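Long-range contact in RAP1B (Serratia marcescens, PDB 4AX2), which probably acts as a self-resistance (immunity) protein that protects the bacterium from its own type VI-secreted amidase toxin: residues K81-N94 and L109-L123. Residues are numbered along the deposited sequence; the frame is centred on the assembly and turned at random. Where two conformers were deposited one is given.
Sequences KINVLIDKYKSRIN and LNCLRLYHSPELDKL. With EDO (1,2-ethanediol), chain G; EDO (1,2-ethanediol), chain F.
N110 directs its side-chain amide at the type I turn from Y89 to R92, and four hydrogen bonds fix how that amide is rotated. Its ND2 donates to two carbonyls, K90 O at 3.0 Å and R92 O. The first is met from above the carbonyl plane, 72° out of it, whereas the R92 bond is tilted only slightly from its carbonyl plane. On the acceptor side, OD1 takes N94 ND2 (2.9 Å) and R113 NH1 from opposite faces of its plane. R113 NH2 reaches on to N94 OD1 (2.8 Å) and also to P24 O of the second subunit, so the network runs into the dimer contact. A water joins R113 NH1 to Y89 O.

Next along the interface, the Y89 ring lies over the backbone of L114 in a CH-pi contact, L114 CA standing 4.0 Å from the ring centroid. L114 then divides its branches: CD1 touches the Y89 ring and L85 CG, while CD2 meets I86 CG1 at 3.7 Å. L85, whose chi1 swings CG away from its backbone N, enters as a knob among L114, E119, L120 and L123, its CD2 3.6 Å from L120 CA. I82 CD1 continues the apolar seam to L120 and L123.

S117 OG caps helix 118-126 by accepting from L120 N. Segment 118-123 runs nearly antiparallel to 81-89 (175°), while 109-116 crosses it more steeply (129°): one helix packed against two consecutive helices, in an all-helical protein of the T6SS amidase immunity family.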
ATOM      1  N   LYS A  81      10.796 -16.562  -1.230  1.00 26.97           N
ATOM      2  CA  LYS A  81      11.512 -15.601  -0.394  0.70 27.16           C
ATOM      3  C   LYS A  81      10.562 -14.462   0.020  1.00 24.95           C
ATOM      4  O   LYS A  81      10.477 -14.126   1.209  1.00 23.16           O
ATOM      5  CB  LYS A  81      12.772 -15.074  -1.091  0.70 28.72           C
ATOM      6  CG  LYS A  81      13.942 -16.052  -1.034  0.70 31.37           C
ATOM      7  CD  LYS A  81      15.264 -15.427  -1.457  0.70 32.64           C
ATOM      8  CE  LYS A  81      16.454 -16.352  -1.205  0.70 34.97           C
ATOM      9  NZ  LYS A  81      16.882 -16.394   0.231  0.70 37.10           N
ATOM     10  N   ILE A  82       9.834 -13.897  -0.945  1.00 23.40           N
ATOM     11  CA  ILE A  82       8.794 -12.884  -0.650  1.00 22.54           C
ATOM     12  C   ILE A  82       7.713 -13.436   0.273  1.00 22.22           C
ATOM     13  O   ILE A  82       7.306 -12.792   1.216  1.00 20.98           O
ATOM     14  CB  ILE A  82       8.143 -12.357  -1.946  1.00 22.19           C
ATOM     15  CG1 ILE A  82       9.120 -11.442  -2.692  1.00 22.77           C
ATOM     16  CG2 ILE A  82       6.836 -11.599  -1.664  1.00 22.60           C
ATOM     17  CD1 ILE A  82       9.423 -10.143  -1.941  1.00 24.11           C
ATOM     18  N   ASN A  83       7.262 -14.662   0.006  1.00 22.82           N
ATOM     19  CA  ASN A  83       6.162 -15.223   0.767  1.00 22.65           C
ATOM     20  C   ASN A  83       6.551 -15.530   2.197  1.00 23.08           C
ATOM     21  O   ASN A  83       5.783 -15.274   3.095  1.00 22.56           O
ATOM     22  CB  ASN A  83       5.551 -16.430   0.057  1.00 24.09           C
ATOM     23  CG  ASN A  83       4.695 -16.023  -1.120  1.00 24.44           C
ATOM     24  OD1 ASN A  83       4.700 -14.862  -1.534  1.00 22.76           O
ATOM     25  ND2 ASN A  83       3.954 -16.979  -1.673  1.00 25.86           N
ATOM     26  N   VAL A  84       7.752 -16.064   2.409  1.00 24.02           N
ATOM     27  CA  VAL A  84       8.250 -16.247   3.776  1.00 24.83           C
ATOM     28  C   VAL A  84       8.283 -14.886   4.538  1.00 24.49           C
ATOM     29  O   VAL A  84       7.848 -14.802   5.687  1.00 25.25           O
ATOM     30  CB  VAL A  84       9.627 -16.928   3.798  1.00 24.98           C
ATOM     31  CG1 VAL A  84      10.244 -16.838   5.183  1.00 26.63           C
ATOM     32  CG2 VAL A  84       9.525 -18.409   3.372  1.00 25.83           C
ATOM     33  N   LEU A  85       8.786 -13.845   3.892  1.00 24.27           N
ATOM     34  CA  LEU A  85       8.816 -12.510   4.526  1.00 23.81           C
ATOM     35  C   LEU A  85       7.406 -11.998   4.848  1.00 23.33           C
ATOM     36  O   LEU A  85       7.153 -11.548   5.969  1.00 24.43           O
ATOM     37  CB  LEU A  85       9.610 -11.523   3.676  1.00 23.48           C
ATOM     38  CG  LEU A  85       9.822 -10.151   4.328  1.00 23.59           C
ATOM     39  CD1 LEU A  85      10.563 -10.293   5.657  1.00 25.13           C
ATOM     40  CD2 LEU A  85      10.550  -9.251   3.342  1.00 22.55           C
ATOM     41  N   ILE A  86       6.464 -12.145   3.912  1.00 23.16           N
ATOM     42  CA  ILE A  86       5.065 -11.776   4.174  1.00 22.69           C
ATOM     43  C   ILE A  86       4.577 -12.502   5.422  1.00 24.31           C
ATOM     44  O   ILE A  86       3.946 -11.910   6.300  1.00 22.91           O
ATOM     45  CB  ILE A  86       4.136 -12.111   2.978  1.00 22.75           C
ATOM     46  CG1 ILE A  86       4.435 -11.191   1.781  1.00 22.36           C
ATOM     47  CG2 ILE A  86       2.664 -12.029   3.398  1.00 23.28           C
ATOM     48  CD1 ILE A  86       3.815 -11.634   0.457  1.00 22.09           C
ATOM     49  N   ASP A  87       4.894 -13.804   5.508  1.00 25.00           N
ATOM     50  CA  ASP A  87       4.443 -14.621   6.615  1.00 26.20           C
ATOM     51  C   ASP A  87       4.982 -14.133   7.960  1.00 26.34           C
ATOM     52  O   ASP A  87       4.338 -14.329   8.974  1.00 28.80           O
ATOM     53  CB  ASP A  87       4.797 -16.104   6.390  1.00 26.95           C
ATOM     54  CG  ASP A  87       3.956 -16.745   5.305  1.00 27.30           C
ATOM     55  OD1 ASP A  87       2.911 -16.152   4.948  1.00 26.55           O
ATOM     56  OD2 ASP A  87       4.332 -17.848   4.814  1.00 29.20           O
ATOM     57  N   LYS A  88       6.136 -13.479   7.953  1.00 28.25           N
ATOM     58  CA  LYS A  88       6.721 -12.929   9.183  1.00 29.69           C
ATOM     59  C   LYS A  88       6.033 -11.626   9.646  1.00 28.66           C
ATOM     60  O   LYS A  88       6.218 -11.212  10.801  1.00 28.51           O
ATOM     61  CB  LYS A  88       8.238 -12.769   9.022  0.70 31.19           C
ATOM     62  CG  LYS A  88       8.942 -14.119   8.859  0.70 33.98           C
ATOM     63  CD  LYS A  88      10.457 -13.982   8.714  0.70 35.97           C
ATOM     64  CE  LYS A  88      11.127 -15.314   8.393  0.70 36.96           C
ATOM     65  NZ  LYS A  88      12.542 -15.126   7.961  0.70 38.13           N
ATOM     66  N   TYR A  89       5.210 -11.022   8.774  1.00 26.98           N
ATOM     67  CA  TYR A  89       4.503  -9.758   9.084  1.00 26.16           C
ATOM     68  C   TYR A  89       2.980  -9.869   9.227  1.00 27.50           C
ATOM     69  O   TYR A  89       2.384  -9.248  10.116  1.00 27.30           O
ATOM     70  CB  TYR A  89       4.851  -8.705   8.022  1.00 25.32           C
ATOM     71  CG  TYR A  89       6.217  -8.124   8.254  1.00 25.40           C
ATOM     72  CD1 TYR A  89       7.353  -8.807   7.870  1.00 25.71           C
ATOM     73  CD2 TYR A  89       6.372  -6.896   8.888  1.00 25.58           C
ATOM     74  CE1 TYR A  89       8.622  -8.297   8.121  1.00 26.65           C
ATOM     75  CE2 TYR A  89       7.636  -6.367   9.131  1.00 26.45           C
ATOM     76  CZ  TYR A  89       8.760  -7.077   8.752  1.00 26.96           C
ATOM     77  OH  TYR A  89      10.028  -6.584   8.976  1.00 26.25           O
ATOM     78  N   LYS A  90       2.352 -10.677   8.374  1.00 26.78           N
ATOM     79  CA  LYS A  90       0.912 -10.562   8.126  1.00 26.80           C
ATOM     80  C   LYS A  90      -0.012 -10.925   9.284  1.00 28.87           C
ATOM     81  O   LYS A  90      -1.140 -10.413   9.339  1.00 28.89           O
ATOM     82  CB  LYS A  90       0.523 -11.399   6.905  1.00 27.24           C
ATOM     83  CG  LYS A  90       0.672 -12.900   7.112  1.00 26.86           C
ATOM     84  CD  LYS A  90       0.136 -13.643   5.885  1.00 27.07           C
ATOM     85  CE  LYS A  90       0.108 -15.156   6.112  1.00 27.46           C
ATOM     86  NZ  LYS A  90      -0.281 -15.946   4.905  1.00 25.86           N
ATOM     87  N   SER A  91       0.462 -11.790  10.186  1.00 30.04           N
ATOM     88  CA  SER A  91      -0.354 -12.421  11.235  1.00 33.55           C
ATOM     89  C   SER A  91      -0.029 -11.874  12.592  1.00 34.82           C
ATOM     90  O   SER A  91      -0.569 -12.344  13.595  1.00 37.54           O
ATOM     91  CB  SER A  91      -0.103 -13.936  11.298  1.00 35.75           C
ATOM     92  OG  SER A  91      -0.291 -14.534  10.047  1.00 38.04           O
ATOM     93  N   ARG A  92       0.836 -10.865  12.641  1.00 34.61           N
ATOM     94  CA  ARG A  92       1.224 -10.314  13.917  1.00 36.73           C
ATOM     95  C   ARG A  92       0.006  -9.819  14.667  1.00 35.70           C
ATOM     96  O   ARG A  92      -0.975  -9.330  14.083  1.00 33.48           O
ATOM     97  CB  ARG A  92       2.272  -9.213  13.777  1.00 36.77           C
ATOM     98  CG  ARG A  92       3.599  -9.671  13.188  1.00 39.27           C
ATOM     99  CD  ARG A  92       4.260 -10.832  13.927  1.00 43.23           C
ATOM    100  NE  ARG A  92       4.698 -10.460  15.274  1.00 46.97           N
ATOM    101  CZ  ARG A  92       5.855  -9.859  15.568  1.00 48.87           C
ATOM    102  NH1 ARG A  92       6.724  -9.532  14.610  1.00 49.87           N
ATOM    103  NH2 ARG A  92       6.143  -9.575  16.836  1.00 49.82           N
ATOM    104  N   ILE A  93       0.056 -10.026  15.972  1.00 37.87           N
ATOM    105  CA  ILE A  93      -0.979  -9.545  16.864  1.00 38.83           C
ATOM    106  C   ILE A  93      -0.543  -8.150  17.277  1.00 38.87           C
ATOM    107  O   ILE A  93       0.564  -7.957  17.801  1.00 40.09           O
ATOM    108  CB  ILE A  93      -1.133 -10.447  18.105  1.00 40.27           C
ATOM    109  CG1 ILE A  93      -1.405 -11.900  17.684  1.00 40.96           C
ATOM    110  CG2 ILE A  93      -2.258  -9.911  18.981  1.00 41.54           C
ATOM    111  CD1 ILE A  93      -1.127 -12.927  18.770  1.00 42.91           C
ATOM    112  N   ASN A  94      -1.394  -7.166  17.015  1.00 38.43           N
ATOM    113  CA  ASN A  94      -1.041  -5.781  17.306  1.00 37.90           C
ATOM    114  C   ASN A  94      -1.500  -5.427  18.704  1.00 40.07           C
ATOM    115  O   ASN A  94      -2.697  -5.430  18.976  1.00 40.31           O
ATOM    116  CB  ASN A  94      -1.663  -4.843  16.272  1.00 34.98           C
ATOM    117  CG  ASN A  94      -0.904  -4.857  14.945  1.00 33.44           C
ATOM    118  OD1 ASN A  94       0.293  -4.539  14.904  1.00 29.40           O
ATOM    119  ND2 ASN A  94      -1.592  -5.242  13.859  1.00 30.69           N
ATOM    120  N   LEU A 109      -2.610  -2.845   8.644  1.00 19.77           N
ATOM    121  CA  LEU A 109      -1.422  -2.261   9.272  1.00 19.98           C
ATOM    122  C   LEU A 109      -0.201  -3.189   9.168  1.00 19.14           C
ATOM    123  O   LEU A 109       0.901  -2.728   8.892  1.00 17.79           O
ATOM    124  CB  LEU A 109      -1.712  -1.923  10.731  1.00 21.03           C
ATOM    125  CG  LEU A 109      -0.693  -1.034  11.408  1.00 21.74           C
ATOM    126  CD1 LEU A 109      -0.799   0.392  10.867  1.00 21.81           C
ATOM    127  CD2 LEU A 109      -0.950  -1.050  12.917  1.00 22.69           C
ATOM    128  N   ASN A 110      -0.405  -4.489   9.369  1.00 19.53           N
ATOM    129  CA  ASN A 110       0.687  -5.469   9.221  1.00 19.92           C
ATOM    130  C   ASN A 110       1.310  -5.453   7.826  1.00 19.13           C
ATOM    131  O   ASN A 110       2.535  -5.484   7.665  1.00 18.39           O
ATOM    132  CB  ASN A 110       0.196  -6.881   9.556  1.00 20.61           C
ATOM    133  CG  ASN A 110      -0.125  -7.087  11.034  1.00 21.83           C
ATOM    134  OD1 ASN A 110       0.300  -6.335  11.903  1.00 22.48           O
ATOM    135  ND2 ASN A 110      -0.888  -8.158  11.322  1.00 22.30           N
ATOM    136  N   CYS A 111       0.454  -5.421   6.800  1.00 18.77           N
ATOM    137  CA  CYS A 111       0.911  -5.318   5.419  1.00 18.43           C
ATOM    138  C   CYS A 111       1.657  -3.997   5.120  1.00 17.61           C
ATOM    139  O   CYS A 111       2.693  -3.998   4.427  1.00 16.79           O
ATOM    140  CB  CYS A 111      -0.272  -5.569   4.464  1.00 18.66           C
ATOM    141  SG  CYS A 111      -0.899  -7.285   4.547  1.00 19.43           S
ATOM    142  N   LEU A 112       1.166  -2.885   5.671  1.00 16.94           N
ATOM    143  CA  LEU A 112       1.871  -1.614   5.540  1.00 17.25           C
ATOM    144  C   LEU A 112       3.241  -1.668   6.251  1.00 17.44           C
ATOM    145  O   LEU A 112       4.233  -1.144   5.738  1.00 17.42           O
ATOM    146  CB  LEU A 112       1.008  -0.469   6.058  1.00 17.17           C
ATOM    147  CG  LEU A 112      -0.283  -0.208   5.296  1.00 17.32           C
ATOM    148  CD1 LEU A 112      -1.057   0.892   6.026  1.00 18.71           C
ATOM    149  CD2 LEU A 112       0.024   0.223   3.856  1.00 16.78           C
ATOM    150  N   ARG A 113       3.305  -2.334   7.405  1.00 18.78           N
ATOM    151  CA  ARG A 113       4.578  -2.454   8.147  1.00 19.16           C
ATOM    152  C   ARG A 113       5.581  -3.228   7.304  1.00 18.81           C
ATOM    153  O   ARG A 113       6.735  -2.836   7.152  1.00 18.87           O
ATOM    154  CB  ARG A 113       4.369  -3.138   9.501  1.00 20.14           C
ATOM    155  CG  ARG A 113       5.591  -3.081  10.400  1.00 21.90           C
ATOM    156  CD  ARG A 113       5.362  -3.758  11.762  1.00 22.92           C
ATOM    157  NE  ARG A 113       4.218  -3.195  12.481  1.00 23.01           N
ATOM    158  CZ  ARG A 113       3.029  -3.783  12.644  1.00 23.15           C
ATOM    159  NH1 ARG A 113       2.787  -4.986  12.173  1.00 22.69           N
ATOM    160  NH2 ARG A 113       2.053  -3.136  13.290  1.00 24.37           N
ATOM    161  N   LEU A 114       5.133  -4.352   6.769  1.00 18.75           N
ATOM    162  CA  LEU A 114       5.918  -5.116   5.785  1.00 18.13           C
ATOM    163  C   LEU A 114       6.430  -4.228   4.664  1.00 18.10           C
ATOM    164  O   LEU A 114       7.625  -4.205   4.371  1.00 17.46           O
ATOM    165  CB  LEU A 114       5.054  -6.213   5.167  1.00 17.98           C
ATOM    166  CG  LEU A 114       5.635  -6.898   3.908  1.00 17.47           C
ATOM    167  CD1 LEU A 114       6.833  -7.740   4.303  1.00 18.04           C
ATOM    168  CD2 LEU A 114       4.585  -7.755   3.237  1.00 18.16           C
ATOM    169  N   TYR A 115       5.511  -3.503   4.039  1.00 17.88           N
ATOM    170  CA  TYR A 115       5.812  -2.698   2.853  1.00 18.56           C
ATOM    171  C   TYR A 115       6.916  -1.683   3.116  1.00 19.00           C
ATOM    172  O   TYR A 115       7.696  -1.400   2.229  1.00 18.06           O
ATOM    173  CB  TYR A 115       4.531  -1.999   2.391  1.00 19.44           C
ATOM    174  CG  TYR A 115       4.651  -1.095   1.201  1.00 20.83           C
ATOM    175  CD1 TYR A 115       4.918  -1.598  -0.069  1.00 21.15           C
ATOM    176  CD2 TYR A 115       4.429   0.268   1.331  1.00 24.00           C
ATOM    177  CE1 TYR A 115       4.984  -0.773  -1.170  1.00 22.23           C
ATOM    178  CE2 TYR A 115       4.495   1.104   0.243  1.00 26.37           C
ATOM    179  CZ  TYR A 115       4.779   0.577  -1.013  1.00 25.98           C
ATOM    180  OH  TYR A 115       4.839   1.422  -2.090  1.00 29.17           O
ATOM    181  N   HIS A 116       6.939  -1.103   4.312  1.00 19.40           N
ATOM    182  CA  HIS A 116       7.980  -0.125   4.692  1.00 20.75           C
ATOM    183  C   HIS A 116       9.190  -0.699   5.413  1.00 21.40           C
ATOM    184  O   HIS A 116      10.093   0.054   5.818  1.00 23.11           O
ATOM    185  CB  HIS A 116       7.346   0.976   5.544  1.00 22.13           C
ATOM    186  CG  HIS A 116       6.261   1.754   4.823  1.00 22.71           C
ATOM    187  ND1 HIS A 116       6.524   2.578   3.790  1.00 23.29           N
ATOM    188  CD2 HIS A 116       4.875   1.797   5.018  1.00 22.77           C
ATOM    189  CE1 HIS A 116       5.363   3.127   3.344  1.00 23.64           C
ATOM    190  NE2 HIS A 116       4.363   2.650   4.103  1.00 24.30           N
ATOM    191  N   SER A 117       9.235  -2.017   5.609  1.00 21.04           N
ATOM    192  CA  SER A 117      10.283  -2.630   6.423  1.00 22.20           C
ATOM    193  C   SER A 117      11.648  -2.574   5.769  1.00 22.69           C
ATOM    194  O   SER A 117      11.783  -2.707   4.546  1.00 21.60           O
ATOM    195  CB  SER A 117       9.944  -4.090   6.804  1.00 22.36           C
ATOM    196  OG  SER A 117       9.903  -4.933   5.661  1.00 21.67           O
ATOM    197  N   PRO A 118      12.692  -2.398   6.596  1.00 24.29           N
ATOM    198  CA  PRO A 118      14.044  -2.519   6.072  1.00 25.30           C
ATOM    199  C   PRO A 118      14.277  -3.901   5.437  1.00 24.54           C
ATOM    200  O   PRO A 118      15.006  -4.016   4.470  1.00 24.76           O
ATOM    201  CB  PRO A 118      14.938  -2.350   7.317  1.00 27.05           C
ATOM    202  CG  PRO A 118      14.072  -1.791   8.391  1.00 27.89           C
ATOM    203  CD  PRO A 118      12.641  -1.994   8.016  1.00 25.57           C
ATOM    204  N   GLU A 119      13.665  -4.934   6.001  1.00 25.50           N
ATOM    205  CA  GLU A 119      13.831  -6.309   5.525  1.00 25.28           C
ATOM    206  C   GLU A 119      13.338  -6.472   4.079  1.00 23.32           C
ATOM    207  O   GLU A 119      14.013  -7.065   3.218  1.00 22.37           O
ATOM    208  CB  GLU A 119      13.067  -7.272   6.447  1.00 27.22           C
ATOM    209  CG  GLU A 119      13.708  -7.489   7.818  1.00 29.90           C
ATOM    210  CD  GLU A 119      13.282  -6.497   8.901  1.00 31.95           C
ATOM    211  OE1 GLU A 119      12.704  -5.411   8.607  1.00 29.99           O
ATOM    212  OE2 GLU A 119      13.548  -6.811  10.098  1.00 35.84           O
ATOM    213  N   LEU A 120      12.149  -5.940   3.808  1.00 21.97           N
ATOM    214  CA  LEU A 120      11.624  -5.972   2.450  1.00 20.77           C
ATOM    215  C   LEU A 120      12.477  -5.071   1.552  1.00 21.21           C
ATOM    216  O   LEU A 120      12.738  -5.427   0.404  1.00 20.58           O
ATOM    217  CB  LEU A 120      10.141  -5.571   2.391  1.00 19.83           C
ATOM    218  CG  LEU A 120       9.540  -5.534   0.973  1.00 19.61           C
ATOM    219  CD1 LEU A 120       9.622  -6.908   0.278  1.00 18.95           C
ATOM    220  CD2 LEU A 120       8.099  -5.024   1.040  1.00 18.42           C
ATOM    221  N   ASP A 121      12.913  -3.915   2.058  1.00 22.34           N
ATOM    222  CA  ASP A 121      13.734  -3.036   1.226  1.00 24.15           C
ATOM    223  C   ASP A 121      15.021  -3.763   0.769  1.00 24.84           C
ATOM    224  O   ASP A 121      15.390  -3.716  -0.409  1.00 25.56           O
ATOM    225  CB  ASP A 121      14.075  -1.726   1.918  0.50 25.76           C
ATOM    226  CG  ASP A 121      14.848  -0.785   1.011  0.50 27.35           C
ATOM    227  OD1 ASP A 121      14.321  -0.366  -0.043  0.50 27.22           O
ATOM    228  OD2 ASP A 121      15.989  -0.473   1.356  0.50 30.15           O
ATOM    229  N   LYS A 122      15.675  -4.457   1.694  1.00 26.31           N
ATOM    230  CA  LYS A 122      16.879  -5.241   1.379  1.00 27.50           C
ATOM    231  C   LYS A 122      16.556  -6.360   0.376  1.00 25.78           C
ATOM    232  O   LYS A 122      17.229  -6.506  -0.646  1.00 25.82           O
ATOM    233  CB  LYS A 122      17.461  -5.825   2.679  1.00 30.06           C
ATOM    234  CG  LYS A 122      18.722  -6.670   2.505  1.00 33.41           C
ATOM    235  CD  LYS A 122      19.411  -6.924   3.842  1.00 36.01           C
ATOM    236  CE  LYS A 122      20.678  -7.761   3.678  1.00 39.79           C
ATOM    237  NZ  LYS A 122      21.415  -7.974   4.963  1.00 42.59           N
ATOM    238  N   LEU A 123      15.514  -7.133   0.660  1.00 24.07           N
ATOM    239  CA  LEU A 123      15.130  -8.258  -0.223  1.00 23.95           C
ATOM    240  C   LEU A 123      14.733  -7.794  -1.616  1.00 23.55           C
ATOM    241  O   LEU A 123      15.072  -8.450  -2.596  1.00 24.08           O
ATOM    242  CB  LEU A 123      14.023  -9.108   0.397  1.00 23.43           C
ATOM    243  CG  LEU A 123      13.518 -10.346  -0.364  1.00 23.08           C
ATOM    244  CD1 LEU A 123      14.630 -11.391  -0.517  1.00 24.59           C
ATOM    245  CD2 LEU A 123      12.329 -10.934   0.375  1.00 23.02           C
TER
HETATM  246  C1  EDO G1156       9.392  -4.081  11.024  1.00 40.18           C
HETATM  247  O1  EDO G1156      10.382  -5.020  10.649  1.00 43.71           O
HETATM  248  C2  EDO G1156       9.685  -2.783  10.339  1.00 40.23           C
HETATM  249  O2  EDO G1156       9.003  -1.750  11.025  1.00 42.32           O
HETATM  250  C1  EDO F1155       8.678   4.852   1.287  1.00 46.82           C
HETATM  251  O1  EDO F1155       7.269   4.673   1.374  1.00 47.46           O
HETATM  252  C2  EDO F1155       9.332   3.480   1.296  1.00 45.82           C
HETATM  253  O2  EDO F1155       8.975   2.782   2.493  1.00 42.89           O
HETATM  254  O   HOH W   1       4.034  -7.072  10.976  1.00 30.23           O